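Local coordinates for protein malate oxidoreductase (Thermotoga maritima, PDB 1VL6) that probably catalyses the oxidative decarboxylation of malate to pyruvate with reduction of NAD, as expected of an NAD-dependent malic enzyme, at residues 165-170 / 324-329; 79-84 / 140-145; 216-221 / 249-254; 194-199 / 255-260. All blocks are in the same frame, centred on the assembly; numbering follows the deposited sequence.

Interaction 1: residues 165-170 / 324-329; sequences HDDQQG and VNNLLA
Asn326 turns its CG beside its own backbone N, anti to the carbonyl carbon (chi1 -78°), and meets Asp166, whose chi1 of -86° brings the carboxylate end nearer, so that the amide of one lies against the side of the other. The carboxylate and amide planes are only 20° apart. Asn326 ND2 rests on Asp166 CB at 3.4 Å, while Asp166 OD2 lies 3.6 Å from Asn326 CB. Two of the oxygens have partners outside the segments: Asp166 OD1 forms a salt bridge with Lys99 and a hydrogen bond with Asn139, and Asn326 OD1 is hydrogen-bonded to Thr171 OG1. Asn326 OD1 also passes 3.8 Å from Gly170 C. Glycine suits that turn, for a CB there would point toward Asn326, and its absence leaves the amide room to lie close to the helix backbone. Beyond it, the small methyl of Ala329 comes to 4.2 Å from Gly170 O. With an alanine in place of Asn326, Thr171 OG1 is likely to lose this partner and a gap to open beside Asp166 and Gly170. Helix 166-186 begins here, directly after strand 163-165, and the facing 3-10 turn comes just before helix 330-340. Val324, Leu328 and Ala329 all pack on Val174 further along helix 166-186, while Leu327 packs on Leu40 of a second subunit.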
loop_
_atom_site.group_PDB
_atom_site.type_symbol
_atom_site.label_atom_id
_atom_site.label_comp_id
_atom_site.label_asym_id
_atom_site.label_seq_id
_atom_site.Cartn_x
_atom_site.Cartn_y
_atom_site.Cartn_z
ATOM N N HIS A 165 11.642 -9.296 -24.272
ATOM C CA HIS A 165 10.488 -8.773 -25.056
ATOM C C HIS A 165 9.382 -9.823 -25.162
ATOM O O HIS A 165 9.555 -10.845 -25.840
ATOM C CB HIS A 165 10.943 -8.352 -26.449
ATOM C CG HIS A 165 9.870 -7.750 -27.291
ATOM N ND1 HIS A 165 9.979 -7.662 -28.659
ATOM C CD2 HIS A 165 8.674 -7.206 -26.976
ATOM C CE1 HIS A 165 8.898 -7.080 -29.149
ATOM N NE2 HIS A 165 8.081 -6.805 -28.150
ATOM N N ASP A 166 8.278 -9.595 -24.463
ATOM C CA ASP A 166 7.168 -10.545 -24.451
ATOM C C ASP A 166 6.797 -11.172 -25.754
ATOM O O ASP A 166 6.731 -12.381 -25.869
ATOM C CB ASP A 166 5.876 -9.874 -24.032
ATOM C CG ASP A 166 5.728 -9.845 -22.607
ATOM O OD1 ASP A 166 6.280 -8.931 -21.959
ATOM O OD2 ASP A 166 5.093 -10.793 -22.083
ATOM N N ASP A 167 6.440 -10.321 -26.697
ATOM C CA ASP A 167 5.838 -10.771 -27.940
ATOM C C ASP A 167 6.747 -11.686 -28.706
ATOM O O ASP A 167 6.289 -12.484 -29.507
ATOM C CB ASP A 167 5.484 -9.561 -28.807
ATOM C CG ASP A 167 4.453 -8.661 -28.122
ATOM O OD1 ASP A 167 3.298 -9.185 -28.138
ATOM O OD2 ASP A 167 4.721 -7.548 -27.494
ATOM N N GLN A 168 8.035 -11.580 -28.448
ATOM C CA GLN A 168 9.020 -12.458 -29.021
ATOM C C GLN A 168 9.228 -13.653 -28.127
ATOM O O GLN A 168 8.900 -14.767 -28.519
ATOM C CB GLN A 168 10.353 -11.701 -29.207
ATOM C CG GLN A 168 10.348 -10.546 -30.228
ATOM C CD GLN A 168 11.768 -10.113 -30.626
ATOM O OE1 GLN A 168 12.553 -10.927 -31.102
ATOM N NE2 GLN A 168 12.075 -8.834 -30.459
ATOM N N GLN A 169 9.794 -13.421 -26.940
ATOM C CA GLN A 169 10.330 -14.526 -26.096
ATOM C C GLN A 169 9.238 -15.187 -25.252
ATOM O O GLN A 169 9.219 -16.402 -25.073
ATOM C CB GLN A 169 11.527 -14.065 -25.209
ATOM C CG GLN A 169 12.687 -13.483 -26.052
ATOM C CD GLN A 169 13.646 -12.617 -25.275
ATOM O OE1 GLN A 169 13.237 -11.616 -24.702
ATOM N NE2 GLN A 169 14.923 -13.020 -25.214
ATOM N N GLY A 170 8.324 -14.388 -24.752
ATOM C CA GLY A 170 7.204 -14.901 -23.981
ATOM C C GLY A 170 6.271 -15.727 -24.831
ATOM O O GLY A 170 5.933 -16.861 -24.488
ATOM N N VAL A 324 -3.277 -19.803 -24.956
ATOM C CA VAL A 324 -1.834 -19.600 -25.002
ATOM C C VAL A 324 -1.555 -18.129 -24.720
ATOM O O VAL A 324 -1.785 -17.297 -25.543
ATOM C CB VAL A 324 -1.347 -19.964 -26.393
ATOM C CG1 VAL A 324 0.175 -19.743 -26.557
ATOM C CG2 VAL A 324 -1.730 -21.421 -26.634
ATOM N N ASN A 325 -1.157 -17.793 -23.521
ATOM C CA ASN A 325 -0.935 -16.393 -23.221
ATOM C C ASN A 325 0.324 -16.095 -22.401
ATOM O O ASN A 325 0.696 -16.842 -21.519
ATOM C CB ASN A 325 -2.155 -15.709 -22.631
ATOM C CG ASN A 325 -2.221 -15.848 -21.198
ATOM O OD1 ASN A 325 -2.112 -16.947 -20.732
ATOM N ND2 ASN A 325 -2.380 -14.743 -20.464
ATOM N N ASN A 326 1.000 -15.045 -22.852
ATOM C CA ASN A 326 2.277 -14.548 -22.357
ATOM C C ASN A 326 2.359 -14.466 -20.860
ATOM O O ASN A 326 3.434 -14.620 -20.308
ATOM C CB ASN A 326 2.470 -13.132 -22.939
ATOM C CG ASN A 326 2.913 -13.177 -24.377
ATOM O OD1 ASN A 326 2.832 -14.225 -25.016
ATOM N ND2 ASN A 326 3.453 -12.090 -24.868
ATOM N N LEU A 327 1.208 -14.257 -20.225
ATOM C CA LEU A 327 1.132 -14.093 -18.792
ATOM C C LEU A 327 1.634 -15.288 -18.027
ATOM O O LEU A 327 2.073 -15.157 -16.887
ATOM C CB LEU A 327 -0.290 -13.752 -18.350
ATOM C CG LEU A 327 -0.490 -13.502 -16.857
ATOM C CD1 LEU A 327 0.387 -12.407 -16.324
ATOM C CD2 LEU A 327 -1.976 -13.188 -16.609
ATOM N N LEU A 328 1.563 -16.462 -18.611
ATOM C CA LEU A 328 2.109 -17.626 -17.930
ATOM C C LEU A 328 3.612 -17.568 -17.830
ATOM O O LEU A 328 4.198 -18.273 -16.987
ATOM C CB LEU A 328 1.741 -18.902 -18.669
ATOM C CG LEU A 328 0.268 -19.258 -18.707
ATOM C CD1 LEU A 328 0.001 -20.288 -19.780
ATOM C CD2 LEU A 328 -0.133 -19.785 -17.375
ATOM N N ALA A 329 4.248 -16.746 -18.672
ATOM C CA ALA A 329 5.724 -16.777 -18.810
ATOM C C ALA A 329 6.433 -15.600 -18.176
ATOM O O ALA A 329 7.391 -15.787 -17.420
ATOM C CB ALA A 329 6.102 -16.853 -20.261
#

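Interaction 2: residues 79-84 / 140-145; sequences SAVLGL and LEDIGA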
loop_
_atom_site.group_PDB
_atom_site.type_symbol
_atom_site.label_atom_id
_atom_site.label_comp_id
_atom_site.label_asym_id
_atom_site.label_seq_id
_atom_site.Cartn_x
_atom_site.Cartn_y
_atom_site.Cartn_z
ATOM N N SER A 79 4.664 1.190 -31.157
ATOM C CA SER A 79 4.663 0.872 -32.573
ATOM C C SER A 79 3.858 -0.388 -32.862
ATOM O O SER A 79 3.576 -0.697 -33.971
ATOM C CB SER A 79 6.111 0.781 -33.108
ATOM O OG SER A 79 6.943 -0.142 -32.412
ATOM N N ALA A 80 3.496 -1.138 -31.842
ATOM C CA ALA A 80 2.659 -2.345 -32.024
ATOM C C ALA A 80 1.859 -2.654 -30.777
ATOM O O ALA A 80 2.123 -3.647 -30.071
ATOM C CB ALA A 80 3.513 -3.547 -32.383
ATOM N N VAL A 81 0.855 -1.825 -30.503
ATOM C CA VAL A 81 0.080 -2.013 -29.287
ATOM C C VAL A 81 -1.010 -3.046 -29.507
ATOM O O VAL A 81 -1.865 -2.927 -30.386
ATOM C CB VAL A 81 -0.564 -0.734 -28.740
ATOM C CG1 VAL A 81 -1.386 -1.050 -27.465
ATOM C CG2 VAL A 81 0.492 0.274 -28.415
ATOM N N LEU A 82 -0.993 -4.049 -28.659
ATOM C CA LEU A 82 -2.055 -5.062 -28.643
ATOM C C LEU A 82 -2.340 -5.449 -30.078
ATOM O O LEU A 82 -1.411 -5.699 -30.818
ATOM C CB LEU A 82 -3.311 -4.537 -27.905
ATOM C CG LEU A 82 -3.127 -4.070 -26.444
ATOM C CD1 LEU A 82 -4.420 -3.554 -25.878
ATOM C CD2 LEU A 82 -2.585 -5.196 -25.555
ATOM N N GLY A 83 -3.614 -5.432 -30.480
ATOM C CA GLY A 83 -4.021 -5.679 -31.834
ATOM C C GLY A 83 -4.221 -4.420 -32.624
ATOM O O GLY A 83 -4.670 -4.503 -33.769
ATOM N N LEU A 84 -3.860 -3.270 -32.052
ATOM C CA LEU A 84 -4.228 -1.965 -32.616
ATOM C C LEU A 84 -3.227 -1.405 -33.600
ATOM O O LEU A 84 -3.586 -0.550 -34.422
ATOM C CB LEU A 84 -4.411 -0.967 -31.478
ATOM C CG LEU A 84 -5.462 -1.413 -30.479
ATOM C CD1 LEU A 84 -5.449 -0.615 -29.176
ATOM C CD2 LEU A 84 -6.831 -1.372 -31.177
ATOM N N LEU A 140 10.804 -5.031 -22.797
ATOM C CA LEU A 140 10.392 -4.405 -24.060
ATOM C C LEU A 140 9.014 -4.937 -24.369
ATOM O O LEU A 140 8.771 -6.144 -24.206
ATOM C CB LEU A 140 11.369 -4.763 -25.216
ATOM C CG LEU A 140 12.790 -4.237 -25.061
ATOM C CD1 LEU A 140 13.693 -4.890 -26.016
ATOM C CD2 LEU A 140 12.819 -2.739 -25.271
ATOM N N GLU A 141 8.120 -4.049 -24.793
ATOM C CA GLU A 141 6.748 -4.426 -25.022
ATOM C C GLU A 141 6.152 -3.613 -26.163
ATOM O O GLU A 141 6.342 -2.388 -26.223
ATOM C CB GLU A 141 5.972 -4.229 -23.730
ATOM C CG GLU A 141 4.520 -4.669 -23.808
ATOM C CD GLU A 141 4.292 -6.162 -23.663
ATOM O OE1 GLU A 141 4.960 -6.788 -22.841
ATOM O OE2 GLU A 141 3.419 -6.688 -24.374
ATOM N N ASP A 142 5.464 -4.293 -27.085
ATOM C CA ASP A 142 4.636 -3.631 -28.128
ATOM C C ASP A 142 5.460 -2.695 -28.985
ATOM O O ASP A 142 5.085 -1.515 -29.231
ATOM C CB ASP A 142 3.410 -2.916 -27.492
ATOM C CG ASP A 142 2.357 -3.907 -26.962
ATOM O OD1 ASP A 142 2.579 -5.139 -27.046
ATOM O OD2 ASP A 142 1.271 -3.550 -26.462
ATOM N N ILE A 143 6.597 -3.235 -29.419
ATOM C CA ILE A 143 7.508 -2.571 -30.369
ATOM C C ILE A 143 7.499 -3.406 -31.611
ATOM O O ILE A 143 7.751 -4.617 -31.558
ATOM C CB ILE A 143 8.959 -2.490 -29.811
ATOM C CG1 ILE A 143 8.989 -1.628 -28.545
ATOM C CG2 ILE A 143 9.918 -1.941 -30.851
ATOM C CD1 ILE A 143 10.260 -1.770 -27.737
ATOM N N GLY A 144 7.229 -2.765 -32.739
ATOM C CA GLY A 144 6.998 -3.499 -33.988
ATOM C C GLY A 144 8.168 -4.268 -34.559
ATOM O O GLY A 144 9.344 -3.943 -34.284
ATOM N N ALA A 145 7.838 -5.261 -35.381
ATOM C CA ALA A 145 8.822 -5.991 -36.179
ATOM C C ALA A 145 8.943 -5.307 -37.527
ATOM O O ALA A 145 8.028 -4.602 -37.950
ATOM C CB ALA A 145 8.407 -7.447 -36.352
#
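Ser79 OG takes the backbone N-H of Gly144 in a nearly straight bond of 2.7 Å (167°) and is also hydrogen-bonded to Asp77 OD1, so two groups grip one hydroxyl. Its torsion, chi1 56°, sets OG between the backbone N and the carbonyl carbon of Ser79, in line with the N-H of Gly144. The Ala80 methyl comes close to the same glycine, with Ala80 CB 3.8 Å from Gly144 CA. Both segments are loops that leave the C-terminal ends of adjacent parallel strands, 71-76 and 137-140, and lead into helices 89-107 and 147-158; in alpha/beta folds this edge of the sheet commonly carries the active site. Asp142 ties the loops together twice. Its backbone O accepts from Ala80 N at 3.1 Å, and its carboxylate OD2 accepts from Leu82 N at 3.2 Å. That second donor stands above the carboxylate plane, 68° out of it, yet its N-H points well at the oxygen. Val81 passes obliquely across the same carboxylate, its CG1 3.8 Å from Asp142 OD2, and its branched side chain packs on Ala92 and Val95 of helix 89-107. Leu82 reaches Thr45 of a second subunit.

Interaction 3: residues 216-221 / 249-254; sequences VKNVVA and NPERLS
Strand 218-223 of the Rossmann-type NAD-binding domain is joined here to a type I beta turn running from Asn249 to Arg252. One backbone hydrogen bond fastens the two: Asn249 N donates to Val219 O at 2.9 Å. Asn218 supplies the side-chain link. With its CG anti to the backbone N (chi1 -165°), the amide is carried out to the turn, where Asn218 ND2 gives a weak bond of 3.3 Å to Glu251 OE1; the amide and carboxylate planes stand 81° apart. A water reinforces this corner, accepting from Glu251 N and lying within bonding distance of Asn218 OD1 and Asn249 OD1, so both segments share it. Packing contacts fill the rest. The Pro250 ring lies against Asn218, its CD 3.4 Å from Asn218 OD1 and its CG 3.5 Å from Lys217 O; proline suits this second position of the turn, where its phi of -59° is what the turn needs. Val220 CG2 meets Leu253 CD1 at 4.4 Å, and both side chains also touch Ile227 of strand 226-227. Asparagine suits the first position of the turn because it tolerates a positive phi and because its amide braces the turn from within: Asn249 OD1 accepts from Leu253 N. Asn249 ND2, lying in the plane of the Leu253 carbonyl, donates to a lone pair of Leu253 O at 2.7 Å.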
loop_
_atom_site.group_PDB
_atom_site.type_symbol
_atom_site.label_atom_id
_atom_site.label_comp_id
_atom_site.label_asym_id
_atom_site.label_seq_id
_atom_site.Cartn_x
_atom_site.Cartn_y
_atom_site.Cartn_z
ATOM N N VAL A 216 11.942 -30.132 -33.869
ATOM C CA VAL A 216 11.088 -30.229 -35.014
ATOM C C VAL A 216 11.957 -30.065 -36.259
ATOM O O VAL A 216 12.841 -29.235 -36.265
ATOM C CB VAL A 216 9.980 -29.149 -34.942
ATOM C CG1 VAL A 216 9.077 -29.222 -36.116
ATOM C CG2 VAL A 216 9.178 -29.307 -33.699
ATOM N N LYS A 217 11.709 -30.859 -37.292
ATOM C CA LYS A 217 12.531 -30.815 -38.467
ATOM C C LYS A 217 11.766 -30.236 -39.615
ATOM O O LYS A 217 12.306 -29.448 -40.356
ATOM C CB LYS A 217 13.196 -32.190 -38.743
ATOM C CG LYS A 217 14.191 -32.584 -37.577
ATOM C CD LYS A 217 15.487 -33.271 -37.981
ATOM C CE LYS A 217 16.486 -33.358 -36.791
ATOM N NZ LYS A 217 16.796 -32.033 -36.064
ATOM N N ASN A 218 10.499 -30.554 -39.752
ATOM C CA ASN A 218 9.706 -29.982 -40.807
ATOM C C ASN A 218 8.841 -28.790 -40.364
ATOM O O ASN A 218 7.641 -28.895 -40.189
ATOM C CB ASN A 218 8.862 -31.065 -41.446
ATOM C CG ASN A 218 8.305 -30.617 -42.756
ATOM O OD1 ASN A 218 8.562 -29.479 -43.187
ATOM N ND2 ASN A 218 7.550 -31.489 -43.410
ATOM N N VAL A 219 9.471 -27.645 -40.208
ATOM C CA VAL A 219 8.741 -26.415 -39.928
ATOM C C VAL A 219 8.537 -25.687 -41.240
ATOM O O VAL A 219 9.474 -25.512 -42.005
ATOM C CB VAL A 219 9.502 -25.484 -39.004
ATOM C CG1 VAL A 219 8.702 -24.219 -38.741
ATOM C CG2 VAL A 219 9.845 -26.181 -37.679
ATOM N N VAL A 220 7.301 -25.280 -41.493
ATOM C CA VAL A 220 6.970 -24.557 -42.704
ATOM C C VAL A 220 6.433 -23.191 -42.312
ATOM O O VAL A 220 5.388 -23.106 -41.674
ATOM C CB VAL A 220 5.945 -25.335 -43.528
ATOM C CG1 VAL A 220 5.601 -24.592 -44.805
ATOM C CG2 VAL A 220 6.495 -26.721 -43.870
ATOM N N ALA A 221 7.174 -22.158 -42.679
ATOM C CA ALA A 221 6.854 -20.779 -42.367
ATOM C C ALA A 221 6.024 -20.149 -43.489
ATOM O O ALA A 221 6.301 -20.350 -44.688
ATOM C CB ALA A 221 8.124 -19.997 -42.219
ATOM N N ASN A 249 11.412 -25.481 -44.112
ATOM C CA ASN A 249 10.868 -26.068 -45.317
ATOM C C ASN A 249 11.792 -27.044 -46.027
ATOM O O ASN A 249 12.182 -26.829 -47.182
ATOM C CB ASN A 249 10.428 -24.951 -46.223
ATOM C CG ASN A 249 9.598 -25.435 -47.344
ATOM O OD1 ASN A 249 9.031 -26.547 -47.302
ATOM N ND2 ASN A 249 9.492 -24.613 -48.366
ATOM N N PRO A 250 12.138 -28.125 -45.341
ATOM C CA PRO A 250 13.046 -29.145 -45.892
ATOM C C PRO A 250 12.581 -29.796 -47.187
ATOM O O PRO A 250 13.430 -30.043 -48.068
ATOM C CB PRO A 250 13.134 -30.196 -44.785
ATOM C CG PRO A 250 12.033 -29.861 -43.806
ATOM C CD PRO A 250 11.738 -28.431 -43.965
ATOM N N GLU A 251 11.275 -30.056 -47.285
ATOM C CA GLU A 251 10.651 -30.574 -48.508
ATOM C C GLU A 251 10.631 -29.551 -49.635
ATOM O O GLU A 251 10.271 -29.895 -50.763
ATOM C CB GLU A 251 9.196 -31.029 -48.281
ATOM C CG GLU A 251 9.022 -32.283 -47.444
ATOM C CD GLU A 251 7.609 -32.445 -46.885
ATOM O OE1 GLU A 251 6.910 -31.427 -46.648
ATOM O OE2 GLU A 251 7.192 -33.600 -46.621
ATOM N N ARG A 252 11.032 -28.308 -49.352
ATOM C CA ARG A 252 11.118 -27.262 -50.391
ATOM C C ARG A 252 9.762 -27.024 -51.060
ATOM O O ARG A 252 9.661 -26.845 -52.241
ATOM C CB ARG A 252 12.222 -27.598 -51.385
ATOM C CG ARG A 252 13.431 -28.171 -50.696
ATOM C CD ARG A 252 14.636 -28.323 -51.589
ATOM N NE ARG A 252 15.512 -27.178 -51.403
ATOM C CZ ARG A 252 16.123 -26.521 -52.375
ATOM N NH1 ARG A 252 15.980 -26.883 -53.646
ATOM N NH2 ARG A 252 16.886 -25.477 -52.071
ATOM N N LEU A 253 8.720 -27.022 -50.250
ATOM C CA LEU A 253 7.376 -26.630 -50.653
ATOM C C LEU A 253 7.229 -25.172 -51.076
ATOM O O LEU A 253 7.937 -24.280 -50.565
ATOM C CB LEU A 253 6.449 -26.803 -49.455
ATOM C CG LEU A 253 6.241 -28.256 -49.006
ATOM C CD1 LEU A 253 5.341 -28.261 -47.809
ATOM C CD2 LEU A 253 5.648 -29.079 -50.143
ATOM N N SER A 254 6.238 -24.932 -51.940
ATOM C CA SER A 254 5.982 -23.604 -52.472
ATOM C C SER A 254 4.498 -23.365 -52.790
ATOM O O SER A 254 3.895 -24.192 -53.443
ATOM C CB SER A 254 6.846 -23.447 -53.715
ATOM O OG SER A 254 6.292 -22.514 -54.608
HETATM O O HOH W 1 8.950 -28.878 -45.675
#

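Interaction 4: residues 194-199 / 255-260; sequences KVVVNG and GDLETA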
loop_
_atom_site.group_PDB
_atom_site.type_symbol
_atom_site.label_atom_id
_atom_site.label_comp_id
_atom_site.label_asym_id
_atom_site.label_seq_id
_atom_site.Cartn_x
_atom_site.Cartn_y
_atom_site.Cartn_z
ATOM N N LYS A 194 5.001 -32.284 -39.258
ATOM C CA LYS A 194 5.018 -31.090 -40.080
ATOM C C LYS A 194 4.234 -30.003 -39.353
ATOM O O LYS A 194 3.036 -30.194 -39.070
ATOM C CB LYS A 194 4.357 -31.383 -41.406
ATOM C CG LYS A 194 4.225 -30.220 -42.386
ATOM C CD LYS A 194 3.381 -30.582 -43.644
ATOM C CE LYS A 194 3.793 -29.746 -44.874
ATOM N NZ LYS A 194 2.712 -29.628 -45.908
ATOM N N VAL A 195 4.900 -28.886 -39.063
ATOM C CA VAL A 195 4.312 -27.812 -38.335
ATOM C C VAL A 195 4.300 -26.556 -39.168
ATOM O O VAL A 195 5.354 -26.098 -39.589
ATOM C CB VAL A 195 5.132 -27.493 -37.113
ATOM C CG1 VAL A 195 4.424 -26.370 -36.283
ATOM C CG2 VAL A 195 5.367 -28.750 -36.279
ATOM N N VAL A 196 3.109 -25.991 -39.405
ATOM C CA VAL A 196 2.981 -24.794 -40.200
ATOM C C VAL A 196 2.893 -23.617 -39.257
ATOM O O VAL A 196 1.988 -23.579 -38.447
ATOM C CB VAL A 196 1.734 -24.820 -41.069
ATOM C CG1 VAL A 196 1.531 -23.459 -41.713
ATOM C CG2 VAL A 196 1.870 -25.826 -42.157
ATOM N N VAL A 197 3.804 -22.649 -39.376
ATOM C CA VAL A 197 3.704 -21.413 -38.640
ATOM C C VAL A 197 3.319 -20.280 -39.582
ATOM O O VAL A 197 4.055 -19.988 -40.517
ATOM C CB VAL A 197 5.018 -21.064 -37.990
ATOM C CG1 VAL A 197 4.888 -19.733 -37.168
ATOM C CG2 VAL A 197 5.480 -22.190 -37.117
ATOM N N ASN A 198 2.196 -19.614 -39.317
ATOM C CA ASN A 198 1.744 -18.532 -40.174
ATOM C C ASN A 198 1.800 -17.194 -39.468
ATOM O O ASN A 198 1.181 -17.016 -38.419
ATOM C CB ASN A 198 0.312 -18.762 -40.611
ATOM C CG ASN A 198 -0.159 -17.741 -41.664
ATOM O OD1 ASN A 198 0.221 -17.839 -42.808
ATOM N ND2 ASN A 198 -1.002 -16.768 -41.265
ATOM N N GLY A 199 2.490 -16.234 -40.089
ATOM C CA GLY A 199 2.656 -14.866 -39.566
ATOM C C GLY A 199 4.009 -14.752 -38.903
ATOM O O GLY A 199 4.152 -15.030 -37.711
ATOM N N GLY A 255 3.939 -22.225 -52.375
ATOM C CA GLY A 255 2.522 -21.927 -52.549
ATOM C C GLY A 255 1.932 -21.246 -51.322
ATOM O O GLY A 255 2.653 -20.732 -50.469
ATOM N N ASP A 256 0.605 -21.271 -51.213
ATOM C CA ASP A 256 -0.124 -20.500 -50.193
ATOM C C ASP A 256 -0.303 -21.315 -48.913
ATOM O O ASP A 256 0.129 -22.453 -48.827
ATOM C CB ASP A 256 -1.488 -19.990 -50.744
ATOM C CG ASP A 256 -2.365 -21.116 -51.302
ATOM O OD1 ASP A 256 -2.134 -22.278 -50.880
ATOM O OD2 ASP A 256 -3.276 -20.946 -52.183
ATOM N N LEU A 257 -0.934 -20.719 -47.913
ATOM C CA LEU A 257 -1.214 -21.420 -46.656
ATOM C C LEU A 257 -1.927 -22.748 -46.858
ATOM O O LEU A 257 -1.662 -23.743 -46.191
ATOM C CB LEU A 257 -2.029 -20.518 -45.737
ATOM C CG LEU A 257 -2.410 -21.046 -44.344
ATOM C CD1 LEU A 257 -1.222 -21.339 -43.479
ATOM C CD2 LEU A 257 -3.305 -20.050 -43.627
ATOM N N GLU A 258 -2.842 -22.759 -47.798
ATOM C CA GLU A 258 -3.646 -23.950 -48.060
ATOM C C GLU A 258 -2.786 -25.125 -48.489
ATOM O O GLU A 258 -2.922 -26.220 -47.969
ATOM C CB GLU A 258 -4.725 -23.654 -49.094
ATOM C CG GLU A 258 -5.701 -24.790 -49.209
ATOM C CD GLU A 258 -6.681 -24.613 -50.333
ATOM O OE1 GLU A 258 -6.791 -23.497 -50.931
ATOM O OE2 GLU A 258 -7.345 -25.609 -50.603
ATOM N N THR A 259 -1.883 -24.871 -49.413
ATOM C CA THR A 259 -0.862 -25.826 -49.825
ATOM C C THR A 259 0.020 -26.315 -48.647
ATOM O O THR A 259 0.281 -27.520 -48.492
ATOM C CB THR A 259 0.008 -25.117 -50.857
ATOM O OG1 THR A 259 -0.717 -24.952 -52.092
ATOM C CG2 THR A 259 1.214 -25.941 -51.223
ATOM N N ALA A 260 0.453 -25.378 -47.809
ATOM C CA ALA A 260 1.272 -25.700 -46.632
ATOM C C ALA A 260 0.599 -26.662 -45.699
ATOM O O ALA A 260 1.267 -27.496 -45.089
ATOM C CB ALA A 260 1.652 -24.450 -45.872
#
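A strand of the Rossmann-type sheet and a short helix packed against its face make this contact, just ahead of a glycine-rich turn at Gly199, Gly201 and Gly204 that is consistent with a dinucleotide-binding loop. Alternate residues of the strand, Lys194, Val196 and Asn198, point at the helix. Lys194 is stretched out from a chi1 of 177°, which takes its amine the full length of the chain to the last turn of the helix. There NZ donates to Ala260 O at 2.7 Å, coming from above the carbonyl plane (42° out of it), and it also bonds Glu262 O. A lysine suits this place because carbonyls at a helix C-terminus lack N-H partners further on, and its positive charge probably also balances the negative end of the helix dipole. A methionine here would probably leave the Ala260 and Glu262 carbonyls without their shared donor and that helix end without its positive charge. The middle of the contact is apolar. Val196 splits its branches, CG1 lying 3.9 Å from Leu257 CD1 and CG2 4.0 Å from Ala260 CB; the small alanine lets helix and strand come close. Leu257 CD1 reaches on to Asn198 OD1 at 3.8 Å, the two side chains crossing at about a right angle. At the helix start Asp256 is the N-cap, its OD1 accepting from Thr259 N at 3.0 Å. Strand 194-198 lies between strands 218-223 and 266-269, and Leu257 also packs on Phe267 of the latter and on Trp280 of helix 278-281.

The four contacts fall into two pairs. Interactions 1 and 2, with centres about 13 Å apart, touch: Asp166 OD1 lies 2.7 Å from Glu141 OE1, Lys99 forming salt bridges with both, and Asp167 OD2 lies 3.3 Å from Asp142 OD1. Such a cluster of acids is consistent with the divalent-metal site known from malic enzymes. Interactions 3 and 4, about 9 Å between centres, share the Rossmann-type sheet: Val220 N and O probably bond to Val195 O and Val197 N, each at 2.8 Å, and Leu253 packs on Lys194. The nearest atoms of interactions 1 and 4 are about 9 Å apart, and helix 166-186 leads along the chain from the acidic cluster to strand 194-198.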